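Local coordinates for protein probable M18 family aminopeptidase 1 (Thermotoga maritima, PDB 2GLF) that probably acts as a zinc-dependent aminopeptidase of the M18 family, removing residues from the N-terminal ends of peptides, at residues 378-382 with 383-387; 366-370 with 371-375; 173-176 with 177-181. All blocks are in the same frame, centred on the assembly; numbering follows the deposited sequence.

Interaction 1 of 3, residues 378-382 with 383-387; sequences KVLNE and QGVIW
Trp387 folds back on the last turn of the preceding helix and meets Leu380 and Asn381. Its CG lies between the backbone N and the carbonyl carbon (chi1 65°), which turns the indole toward the helix end. CB of Trp387 lies 4.0 Å from CD1 of Leu380. The same methyl sits over one face of the indole, 3.7 Å from CG of Trp387, a CH-pi contact with the five-membered ring, offset toward the rim. At the ring edge, NE1 of Trp387 gives a nearly straight hydrogen bond to OD1 of Asn381 (3.1 Å, 173° at the hydrogen). The oxygen lies in the indole plane, but the donor stands above the amide plane. Methyl and oxygen hold the ring from a face and an edge. The other Leu380 branch, CD2, packs on CB of Val385 at 3.9 Å.

The backbone ends in a Schellman motif. Gly384 has positive phi, Val385 N is hydrogen-bonded to Leu380 O at 3.0 Å, and Gly384 N bonds weakly to Asn381 O. Gln383 N makes a regular helical bond to Val379 O at 2.9 Å. NZ of Lys378 and OE2 of Glu382 form a salt bridge.

Glu218 of the second subunit also packs on the indole and bonds to Asn381 ND2. Val379, Gln383 and Val385 lean on helix 433-449. The turn joins helix 370-382 to strand 387-389, an outermost strand of the mixed sheet within this chain.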
# COMPACT_ATOMS: atom_id res chain seq x y z
N LYS A 378 -55.87 1.99 8.13
CA LYS A 378 -57.33 1.87 8.06
C LYS A 378 -57.92 3.02 7.24
O LYS A 378 -58.64 2.78 6.27
CB LYS A 378 -57.93 1.87 9.46
CG LYS A 378 -59.36 1.36 9.53
CD LYS A 378 -59.81 1.21 10.98
CE LYS A 378 -61.17 0.53 11.10
NZ LYS A 378 -62.28 1.36 10.54
N VAL A 379 -57.61 4.25 7.63
CA VAL A 379 -58.11 5.42 6.92
C VAL A 379 -57.79 5.32 5.43
O VAL A 379 -58.69 5.43 4.58
CB VAL A 379 -57.49 6.73 7.47
CG1 VAL A 379 -57.91 7.90 6.59
CG2 VAL A 379 -57.92 6.97 8.90
N LEU A 380 -56.52 5.10 5.11
CA LEU A 380 -56.08 5.00 3.72
C LEU A 380 -56.91 4.01 2.93
O LEU A 380 -57.61 4.39 1.99
CB LEU A 380 -54.61 4.61 3.65
CG LEU A 380 -53.59 5.64 4.14
CD1 LEU A 380 -52.19 5.08 3.95
CD2 LEU A 380 -53.75 6.96 3.38
N ASN A 381 -56.82 2.74 3.29
CA ASN A 381 -57.56 1.71 2.59
C ASN A 381 -59.06 2.00 2.51
O ASN A 381 -59.69 1.75 1.47
CB ASN A 381 -57.32 0.35 3.23
CG ASN A 381 -55.90 -0.13 3.05
OD1 ASN A 381 -55.33 -0.02 1.97
ND2 ASN A 381 -55.33 -0.68 4.11
N GLU A 382 -59.63 2.53 3.59
CA GLU A 382 -61.05 2.85 3.60
C GLU A 382 -61.43 3.96 2.62
O GLU A 382 -62.49 3.91 1.99
CB GLU A 382 -61.49 3.19 5.02
CG GLU A 382 -62.09 1.99 5.74
CD GLU A 382 -62.14 2.15 7.25
OE1 GLU A 382 -62.12 3.30 7.74
OE2 GLU A 382 -62.22 1.11 7.94
N GLN A 383 -60.56 4.96 2.47
CA GLN A 383 -60.82 6.05 1.54
C GLN A 383 -60.32 5.68 0.14
O GLN A 383 -60.37 6.50 -0.80
CB GLN A 383 -60.14 7.34 2.00
CG GLN A 383 -60.61 7.86 3.34
CD GLN A 383 -62.12 7.91 3.45
OE1 GLN A 383 -62.78 6.88 3.60
NE2 GLN A 383 -62.68 9.11 3.36
N GLY A 384 -59.82 4.46 -0.00
CA GLY A 384 -59.31 3.99 -1.29
C GLY A 384 -58.07 4.71 -1.78
O GLY A 384 -57.88 4.87 -2.99
N VAL A 385 -57.22 5.14 -0.86
CA VAL A 385 -55.99 5.83 -1.23
C VAL A 385 -54.90 4.83 -1.62
O VAL A 385 -54.65 3.86 -0.91
CB VAL A 385 -55.48 6.69 -0.06
CG1 VAL A 385 -54.38 7.62 -0.54
CG2 VAL A 385 -56.62 7.47 0.54
N ILE A 386 -54.26 5.07 -2.76
CA ILE A 386 -53.20 4.20 -3.24
C ILE A 386 -51.91 4.53 -2.47
O ILE A 386 -51.44 5.66 -2.50
CB ILE A 386 -52.95 4.40 -4.76
CG1 ILE A 386 -54.03 3.70 -5.58
CG2 ILE A 386 -51.60 3.84 -5.15
CD1 ILE A 386 -55.42 4.23 -5.36
N TRP A 387 -51.35 3.54 -1.78
CA TRP A 387 -50.12 3.76 -1.03
C TRP A 387 -49.17 2.56 -1.11
O TRP A 387 -49.55 1.46 -1.52
CB TRP A 387 -50.44 4.08 0.44
CG TRP A 387 -51.09 2.94 1.17
CD1 TRP A 387 -52.37 2.48 1.02
CD2 TRP A 387 -50.46 2.06 2.10
NE1 TRP A 387 -52.57 1.36 1.80
CE2 TRP A 387 -51.41 1.08 2.47
CE3 TRP A 387 -49.17 1.99 2.66
CZ2 TRP A 387 -51.12 0.05 3.37
CZ3 TRP A 387 -48.88 0.97 3.56
CH2 TRP A 387 -49.85 0.01 3.90

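Interaction 2 of 3, residues 366-370 with 371-375; sequences NDAHA and EFVAR
Ala368 and Val373 meet through methyl groups, CB of Ala368 against CG2 of Val373 at 3.8 Å. Val373 holds CG1 anti to its backbone N (chi1 -178°), and this leaves CG2 on the side of the preceding loop. The same CG2 lies 3.3 Å from the carbonyl O of His369. Glu371 folds its carboxylate back over the start of the helix. Its CG packs 4.0 Å from CB of His369, and OE2 of Glu371 lies 3.6 Å from CB of Ala370. That carboxylate forms a salt bridge with Arg34 of the second subunit.

His369 is the N-cap residue of helix 370-382. O of His369 accepts the N-H of Val373, N to O 3.1 Å, and Ala370 O accepts that of Ala374 at 2.8 Å. These are the opening bonds of the alpha-helix. The imidazole of His369 turns off the helix, and its ND1 is hydrogen-bonded to Lys71 of the second subunit.

In Phe372 a chi1 of -168° swings CG away from the backbone N. Its ring is carried to the inner side of the helix, where it packs on Ile415 of strand 414-421 and on Ser321 of strand 321-329. Ala374 instead touches Phe139 of the second subunit.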
# COMPACT_ATOMS: atom_id res chain seq x y z
N ASN A 366 -37.48 8.44 14.42
CA ASN A 366 -38.78 8.12 14.99
C ASN A 366 -39.20 6.80 14.36
O ASN A 366 -38.89 6.54 13.20
CB ASN A 366 -39.79 9.21 14.64
CG ASN A 366 -41.19 8.82 15.02
OD1 ASN A 366 -42.06 8.67 14.16
ND2 ASN A 366 -41.43 8.64 16.32
N ASP A 367 -39.90 5.97 15.11
CA ASP A 367 -40.34 4.68 14.60
C ASP A 367 -41.81 4.44 14.94
O ASP A 367 -42.13 3.85 15.97
CB ASP A 367 -39.47 3.57 15.18
CG ASP A 367 -39.75 2.23 14.56
OD1 ASP A 367 -39.04 1.25 14.90
OD2 ASP A 367 -40.69 2.14 13.74
N ALA A 368 -42.69 4.91 14.06
CA ALA A 368 -44.14 4.78 14.23
C ALA A 368 -44.54 3.45 14.85
O ALA A 368 -44.16 2.38 14.35
CB ALA A 368 -44.83 4.95 12.90
N HIS A 369 -45.30 3.52 15.93
CA HIS A 369 -45.77 2.33 16.64
C HIS A 369 -46.76 1.58 15.76
O HIS A 369 -47.47 2.19 14.96
CB HIS A 369 -46.47 2.74 17.94
CG HIS A 369 -45.62 3.57 18.85
ND1 HIS A 369 -44.44 3.11 19.40
CD2 HIS A 369 -45.79 4.83 19.32
CE1 HIS A 369 -43.93 4.05 20.18
NE2 HIS A 369 -44.73 5.10 20.15
N ALA A 370 -46.81 0.27 15.90
CA ALA A 370 -47.72 -0.53 15.10
C ALA A 370 -49.16 -0.01 15.20
O ALA A 370 -49.87 0.09 14.20
CB ALA A 370 -47.66 -1.98 15.53
N GLU A 371 -49.59 0.33 16.42
CA GLU A 371 -50.95 0.82 16.63
C GLU A 371 -51.26 2.01 15.74
O GLU A 371 -52.34 2.08 15.14
CB GLU A 371 -51.17 1.20 18.10
CG GLU A 371 -49.94 1.09 18.99
CD GLU A 371 -49.55 -0.34 19.30
OE1 GLU A 371 -50.32 -1.03 20.02
OE2 GLU A 371 -48.48 -0.77 18.83
N PHE A 372 -50.33 2.96 15.65
CA PHE A 372 -50.55 4.14 14.83
C PHE A 372 -50.54 3.79 13.34
O PHE A 372 -51.34 4.31 12.57
CB PHE A 372 -49.49 5.20 15.12
CG PHE A 372 -49.82 6.54 14.53
CD1 PHE A 372 -48.84 7.30 13.91
CD2 PHE A 372 -51.12 7.04 14.59
CE1 PHE A 372 -49.14 8.54 13.36
CE2 PHE A 372 -51.44 8.28 14.04
CZ PHE A 372 -50.45 9.03 13.42
N VAL A 373 -49.63 2.92 12.93
CA VAL A 373 -49.58 2.53 11.53
C VAL A 373 -50.91 1.84 11.20
O VAL A 373 -51.42 1.93 10.08
CB VAL A 373 -48.41 1.55 11.25
CG1 VAL A 373 -48.36 1.20 9.77
CG2 VAL A 373 -47.10 2.19 11.68
N ALA A 374 -51.47 1.16 12.20
CA ALA A 374 -52.75 0.48 12.04
C ALA A 374 -53.82 1.52 11.74
O ALA A 374 -54.56 1.41 10.76
CB ALA A 374 -53.09 -0.29 13.30
N ARG A 375 -53.91 2.54 12.59
CA ARG A 375 -54.89 3.60 12.41
C ARG A 375 -54.75 4.29 11.06
O ARG A 375 -55.75 4.61 10.41
CB ARG A 375 -54.75 4.62 13.54
CG ARG A 375 -55.13 4.07 14.91
CD ARG A 375 -54.86 5.09 15.99
NE ARG A 375 -55.56 6.34 15.73
CZ ARG A 375 -55.30 7.49 16.35
NH1 ARG A 375 -54.34 7.54 17.27
NH2 ARG A 375 -55.99 8.58 16.05

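Interaction 3 of 3, residues 173-176 with 177-181; sequences AKIS and EKFKG
Lys174 and Glu177 lie side by side and point the same way on a surface turn. Their chains touch at the two CG atoms, 3.6 Å apart. In Lys174 the bends at chi3 and chi4 bring the ammonium round toward the carboxylate end of Glu177. NZ of Lys174 stands 4.0 Å from OE1 of Glu177, a long salt bridge. Glu177 is poorly ordered, so this ion pair is probably loose.

The backbone makes a beta-turn of the helical (type I/III) kind, with Ile175 and Ser176 at its corners, followed by a classic gamma-turn at Lys178. One bond links the two halves. Glu177 N donates to Lys174 O at 2.8 Å, but the angle at the hydrogen is only 129° and the bond is weak. Glu177 O in turn accepts a weak bond from Phe179 N, which closes the gamma-turn. Some backbone groups are satisfied by the third subunit: Ser176 N bonds to OD1 of its Asp172, and Ala173 and Ile175 make backbone hydrogen bonds to it. Lys178 NZ has a long, weak ion pair with Asp169 of the same chain.

The apolar part rests on Ile175 and Phe179. The tip methyl CD1 of Ile175 comes in at the ring edge, near its plane, 4.0 Å from CE1 of Phe179. CG of Lys178 lies over one face of the same ring, toward the rim. Tyr125 of the third subunit meets Phe179 edge-to-face.

The whole turn belongs to the long connection between strands 145-150 and 185-189. These are the two outermost strands, within this chain, of the six-stranded antiparallel sheet.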
# COMPACT_ATOMS: atom_id res chain seq x y z
N ALA A 173 -8.88 12.44 -8.82
CA ALA A 173 -9.16 12.29 -7.38
C ALA A 173 -10.54 11.72 -7.09
O ALA A 173 -11.38 11.59 -7.99
CB ALA A 173 -8.99 13.63 -6.68
N LYS A 174 -10.78 11.38 -5.82
CA LYS A 174 -12.07 10.84 -5.40
C LYS A 174 -13.02 11.98 -5.05
O LYS A 174 -12.57 13.08 -4.71
CB LYS A 174 -11.90 9.92 -4.18
CG LYS A 174 -11.45 10.62 -2.91
CD LYS A 174 -11.41 9.66 -1.73
CE LYS A 174 -10.28 8.64 -1.85
NZ LYS A 174 -8.94 9.27 -1.72
N ILE A 175 -14.32 11.72 -5.16
CA ILE A 175 -15.34 12.73 -4.88
C ILE A 175 -15.15 13.52 -3.58
O ILE A 175 -15.43 14.72 -3.54
CB ILE A 175 -16.73 12.09 -4.88
CG1 ILE A 175 -17.03 11.55 -6.26
CG2 ILE A 175 -17.78 13.12 -4.49
CD1 ILE A 175 -16.91 12.62 -7.33
N SER A 176 -14.69 12.85 -2.53
CA SER A 176 -14.45 13.52 -1.25
C SER A 176 -13.58 14.75 -1.47
O SER A 176 -13.83 15.80 -0.90
CB SER A 176 -13.77 12.57 -0.26
OG SER A 176 -14.65 11.55 0.17
N GLU A 177 -12.55 14.60 -2.30
CA GLU A 177 -11.64 15.69 -2.64
C GLU A 177 -12.18 16.18 -3.98
O GLU A 177 -13.37 16.05 -4.25
CB GLU A 177 -10.21 15.18 -2.84
CG GLU A 177 -9.90 13.83 -2.20
CD GLU A 177 -9.93 13.86 -0.68
OE1 GLU A 177 -9.70 12.79 -0.07
OE2 GLU A 177 -10.18 14.94 -0.10
N LYS A 178 -11.31 16.73 -4.81
CA LYS A 178 -11.74 17.19 -6.13
C LYS A 178 -12.58 18.46 -6.01
O LYS A 178 -12.10 19.56 -6.29
CB LYS A 178 -12.55 16.09 -6.83
CG LYS A 178 -12.93 16.38 -8.27
CD LYS A 178 -11.70 16.52 -9.16
CE LYS A 178 -12.08 16.53 -10.62
NZ LYS A 178 -13.17 17.51 -10.89
N PHE A 179 -13.83 18.30 -5.60
CA PHE A 179 -14.74 19.44 -5.47
C PHE A 179 -14.72 20.02 -4.07
O PHE A 179 -15.12 19.38 -3.11
CB PHE A 179 -16.16 19.02 -5.84
CG PHE A 179 -16.25 18.36 -7.18
CD1 PHE A 179 -16.25 16.97 -7.28
CD2 PHE A 179 -16.29 19.12 -8.34
CE1 PHE A 179 -16.29 16.34 -8.53
CE2 PHE A 179 -16.32 18.51 -9.59
CZ PHE A 179 -16.32 17.12 -9.68
N LYS A 180 -14.25 21.26 -3.98
CA LYS A 180 -14.17 21.95 -2.71
C LYS A 180 -15.20 23.07 -2.61
O LYS A 180 -15.43 23.81 -3.58
CB LYS A 180 -12.76 22.48 -2.51
CG LYS A 180 -11.74 21.37 -2.42
CD LYS A 180 -10.32 21.89 -2.35
CE LYS A 180 -9.33 20.74 -2.29
NZ LYS A 180 -7.91 21.20 -2.32
N GLY A 181 -15.81 23.18 -1.43
CA GLY A 181 -16.81 24.21 -1.20
C GLY A 181 -16.25 25.60 -1.43
O GLY A 181 -16.89 26.44 -2.07

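Overall arrangement
From the N terminus, interaction 3 comes first. It closes a short turn in the connection from strand 145-150 to strand 185-189 and faces the third subunit. Much later, interaction 2 closes where the loop after strand 351-354 enters helix 370-382. Interaction 1 follows at the other end of that helix, where the chain passes into strand 387-389. The three are in series, with none nested or crossed. Interactions 1 and 2 have centres about 16 Å apart and both touch the second subunit. Interaction 3 is remote, its nearest atoms about 27 Å from interaction 2 and about 33 Å from interaction 1.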